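PDB 5KEI: 2,3-dihydroxybenzoate-AMP ligase from Mycobacterium smegmatis, which belongs to the AMP-binding (ANL) superfamily of enzymes, whose chain ends in a smaller C-terminal domain. Local coordinates for residues A487-L490 / G496-I499; E514-L519 / S528-L533. One frame throughout, in Å; residues are numbered along the deposited sequence.

Contact 1: residues A487-L490 / G496-I499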
# COMPACT_ATOMS: atom_id res chain seq x y z
N ALA A 487 -13.97 -6.36 21.11
CA ALA A 487 -15.37 -6.04 21.33
C ALA A 487 -16.16 -7.32 21.16
O ALA A 487 -16.13 -7.95 20.11
CB ALA A 487 -15.85 -4.95 20.37
N VAL A 488 -16.84 -7.72 22.22
CA VAL A 488 -17.50 -9.01 22.24
C VAL A 488 -19.01 -8.81 22.50
O VAL A 488 -19.42 -7.85 23.16
CB VAL A 488 -16.86 -9.92 23.31
CG1 VAL A 488 -17.34 -11.31 23.17
CG2 VAL A 488 -15.33 -9.90 23.17
N ALA A 489 -19.81 -9.72 21.96
CA ALA A 489 -21.26 -9.70 22.13
C ALA A 489 -21.68 -10.59 23.28
O ALA A 489 -21.31 -11.77 23.34
CB ALA A 489 -21.95 -10.14 20.84
N LEU A 490 -22.44 -10.02 24.21
CA LEU A 490 -23.04 -10.79 25.29
C LEU A 490 -24.56 -10.68 25.21
O LEU A 490 -25.09 -9.60 24.94
CB LEU A 490 -22.55 -10.27 26.64
CG LEU A 490 -21.05 -10.44 26.82
CD1 LEU A 490 -20.63 -9.65 28.03
CD2 LEU A 490 -20.68 -11.90 26.95
N GLY A 496 -30.58 -7.10 23.48
CA GLY A 496 -30.39 -8.25 22.62
C GLY A 496 -28.96 -8.72 22.78
O GLY A 496 -28.70 -9.83 23.24
N GLU A 497 -28.01 -7.87 22.40
CA GLU A 497 -26.60 -8.14 22.67
C GLU A 497 -25.98 -6.87 23.21
O GLU A 497 -26.21 -5.79 22.66
CB GLU A 497 -25.85 -8.59 21.41
CG GLU A 497 -26.29 -9.92 20.86
CD GLU A 497 -25.51 -10.34 19.62
OE1 GLU A 497 -25.34 -11.57 19.43
OE2 GLU A 497 -25.08 -9.46 18.84
N LYS A 498 -25.21 -6.98 24.29
CA LYS A 498 -24.46 -5.83 24.75
C LYS A 498 -23.01 -5.94 24.30
O LYS A 498 -22.52 -7.04 23.98
CB LYS A 498 -24.56 -5.66 26.27
CG LYS A 498 -24.13 -6.86 27.07
CD LYS A 498 -24.10 -6.51 28.55
CE LYS A 498 -23.75 -7.72 29.40
NZ LYS A 498 -23.73 -7.40 30.86
N ILE A 499 -22.33 -4.80 24.29
CA ILE A 499 -20.94 -4.73 23.88
C ILE A 499 -19.95 -4.79 25.07
O ILE A 499 -19.86 -3.87 25.87
CB ILE A 499 -20.68 -3.43 23.07
CG1 ILE A 499 -21.52 -3.42 21.78
CG2 ILE A 499 -19.21 -3.31 22.75
CD1 ILE A 499 -21.49 -2.08 21.03
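Leu-490 and Lys-498 face each other as an antiparallel hydrogen-bonded pair close to the turn of the hairpin of strands 482-492 and 498-505. Leu-490 N donates to Lys-498 O at 3.0 Å, nearly straight at 168°. Lys-498 N returns the bond to Leu-490 O at 2.7 Å. The same carbonyl of Leu-490 also receives a CA-H contact from Glu-497. One step along, Ala-489 and Ile-499 form the non-hydrogen-bonded pair, where CA-H groups approach the carbonyls of Lys-498 and Val-488 instead.

The side chains of the first pair share one face. CG of Lys-498, set between its own N and carbonyl carbon (chi1 56°), rests 3.8 Å from Leu-490 CB, and the extended chain carries CE past the leucine to lie 3.9 Å from Leu-490 CD1. The aliphatic part of a lysine suits this partly exposed place, covering the leucine while its ammonium passes beyond. Leu-556 packs on Leu-490 from outside the hairpin.

On the other face Ala-489 CB sits against the carboxylate of Glu-497, 3.8 Å from CD, and a small methyl suits that close approach. Glu-497 OE2 accepts a hydrogen bond from Val-461 N, on strand 459-462. Further along, Ala-487 CB and Ile-499 CG2 approach to 4.4 Å, and both side chains also touch Leu-472 of helix 469-477. The backbone angles of Gly-496 would press a side chain onto the preceding carbonyl oxygen, which accounts for glycine just before the turned corner at Glu-497.

The mutual bonds of Leu-490 and Lys-498 set the register at this end of the hairpin, and the Val-488 to Cys-500 pairing continues it. The faces differ in chemistry: leucine under a lysine chain on one; on the other, small and branched apolar groups packing toward Ile-460 and Leu-472, with the tethered Glu-497 carboxylate at the margin.

Contact 2: residues E514-L519 / S528-L533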
# COMPACT_ATOMS: atom_id res chain seq x y z
N GLU A 514 -13.62 7.03 30.73
CA GLU A 514 -12.51 7.62 29.99
C GLU A 514 -12.47 7.08 28.56
O GLU A 514 -12.39 7.85 27.60
CB GLU A 514 -11.19 7.39 30.74
CG GLU A 514 -11.10 8.19 32.05
CD GLU A 514 -10.26 7.52 33.14
OE1 GLU A 514 -9.30 6.78 32.81
OE2 GLU A 514 -10.58 7.73 34.33
N LEU A 515 -12.56 5.76 28.40
CA LEU A 515 -12.64 5.16 27.08
C LEU A 515 -13.83 5.71 26.29
O LEU A 515 -13.72 5.95 25.09
CB LEU A 515 -12.73 3.64 27.18
CG LEU A 515 -11.39 2.96 27.49
CD1 LEU A 515 -11.51 1.45 27.59
CD2 LEU A 515 -10.37 3.34 26.43
N HIS A 516 -14.97 5.91 26.96
CA HIS A 516 -16.14 6.53 26.33
C HIS A 516 -15.84 7.95 25.84
O HIS A 516 -16.21 8.32 24.73
CB HIS A 516 -17.32 6.57 27.31
CG HIS A 516 -18.23 5.37 27.24
ND1 HIS A 516 -19.57 5.47 26.92
CD2 HIS A 516 -17.99 4.06 27.44
CE1 HIS A 516 -20.11 4.27 26.93
NE2 HIS A 516 -19.17 3.39 27.24
N ALA A 517 -15.15 8.74 26.65
CA ALA A 517 -14.74 10.08 26.24
C ALA A 517 -13.84 10.03 25.00
O ALA A 517 -13.98 10.84 24.08
CB ALA A 517 -14.04 10.79 27.39
N HIS A 518 -12.91 9.08 24.98
CA HIS A 518 -11.99 8.90 23.85
C HIS A 518 -12.75 8.52 22.59
O HIS A 518 -12.42 8.99 21.50
CB HIS A 518 -10.95 7.82 24.17
CG HIS A 518 -10.04 7.50 23.03
ND1 HIS A 518 -8.85 8.17 22.81
CD2 HIS A 518 -10.13 6.58 22.04
CE1 HIS A 518 -8.26 7.67 21.74
NE2 HIS A 518 -9.02 6.71 21.25
N LEU A 519 -13.76 7.67 22.74
CA LEU A 519 -14.58 7.28 21.59
C LEU A 519 -15.41 8.43 21.02
O LEU A 519 -15.63 8.47 19.81
CB LEU A 519 -15.51 6.13 21.97
CG LEU A 519 -14.75 4.85 22.31
CD1 LEU A 519 -15.72 3.71 22.49
CD2 LEU A 519 -13.72 4.55 21.23
N SER A 528 -22.81 2.85 19.91
CA SER A 528 -21.75 1.93 19.52
C SER A 528 -20.61 1.93 20.53
O SER A 528 -19.51 1.49 20.22
CB SER A 528 -21.21 2.29 18.13
OG SER A 528 -22.14 1.98 17.11
N ARG A 529 -20.87 2.42 21.73
CA ARG A 529 -19.84 2.42 22.75
C ARG A 529 -20.02 1.20 23.64
O ARG A 529 -21.14 0.72 23.80
CB ARG A 529 -19.87 3.72 23.54
CG ARG A 529 -19.67 4.94 22.68
CD ARG A 529 -19.61 6.19 23.53
NE ARG A 529 -19.81 7.39 22.72
CZ ARG A 529 -20.32 8.52 23.19
NH1 ARG A 529 -20.70 8.60 24.46
NH2 ARG A 529 -20.47 9.56 22.38
N PRO A 530 -18.92 0.67 24.20
CA PRO A 530 -19.04 -0.57 24.98
C PRO A 530 -19.86 -0.35 26.25
O PRO A 530 -19.71 0.70 26.88
CB PRO A 530 -17.58 -0.92 25.34
CG PRO A 530 -16.73 0.02 24.58
CD PRO A 530 -17.56 1.22 24.25
N ASP A 531 -20.69 -1.31 26.62
CA ASP A 531 -21.47 -1.23 27.85
C ASP A 531 -20.62 -1.60 29.07
O ASP A 531 -20.90 -1.18 30.20
CB ASP A 531 -22.70 -2.14 27.78
CG ASP A 531 -23.55 -1.89 26.54
OD1 ASP A 531 -24.30 -0.89 26.52
OD2 ASP A 531 -23.46 -2.71 25.59
N ALA A 532 -19.57 -2.40 28.85
CA ALA A 532 -18.73 -2.86 29.95
C ALA A 532 -17.28 -2.98 29.52
O ALA A 532 -16.98 -3.21 28.36
CB ALA A 532 -19.24 -4.19 30.49
N LEU A 533 -16.38 -2.82 30.48
CA LEU A 533 -14.95 -2.90 30.20
C LEU A 533 -14.31 -3.97 31.07
O LEU A 533 -14.50 -3.97 32.29
CB LEU A 533 -14.30 -1.54 30.45
CG LEU A 533 -12.78 -1.51 30.50
CD1 LEU A 533 -12.20 -1.68 29.11
CD2 LEU A 533 -12.34 -0.21 31.13
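The beta-alpha-beta unit formed by strand 498-505, helix 512-521 and strand 532-535 brings one side of its helix against the segment leading into the last strand. His-516 carries the polar part of this meeting. Its NE2 donates to Pro-530 O at 2.8 Å, with an N-H...O angle of 161°; the oxygen lies close to the ring plane, and the ring nitrogen lies in the plane of the carbonyl.

Over one face of the same ring comes Arg-529. Its CB makes a CH-pi contact 3.8 Å from the ring centroid, displaced toward the rim, and CD follows at 3.5 Å from His-516 ND1. With CG anti to the carbonyl carbon (chi1 -59°) and the chain extended from there to NE, the arginine runs across the helix, over the His-516 ring, its guanidinium turned almost perpendicular to the ring. The aliphatic stem packs on the ring while NH2 donates a hydrogen bond to Val-524 O.

Beneath this polar layer the contact is apolar. The CD1 methyl of Leu-519 presses on Pro-530 CD, 3.6 Å away, and the rigid proline ring also touches Ile-499 and Ala-501 of the neighbouring strand. Leu-515 and Leu-533 cross at about a right angle, their CD1 methyls 3.5 Å apart. Leucines at 515 and 519, one helical turn apart, suit the side of the helix turned to the sheet, and Leu-519 also reaches helix 469-477.

The hydrogen bond in the ring plane and the arginine stem over the ring face together limit the ring's rotation, adding a directional link to the apolar packing of helix against segment.

Overall arrangement
Both contacts lie in the C-terminal domain and follow each other along the chain without nesting or crossing. Strand 482-492 comes first; the chain turns through a short connection and contact 1 closes it as strand 498-505 begins. That strand leads on to helix 512-521, and contact 2 closes a second, slightly longer loop as the chain returns to strand 532-535. Their centres are 13 Å apart, and they touch directly: Asp-531 OD2 probably accepts a hydrogen bond from Ile-499 N at 2.7 Å. Strand 498-505, central in the three-stranded sheet, is thus shared by the hairpin and the beta-alpha-beta unit and pairs with strand 532-535.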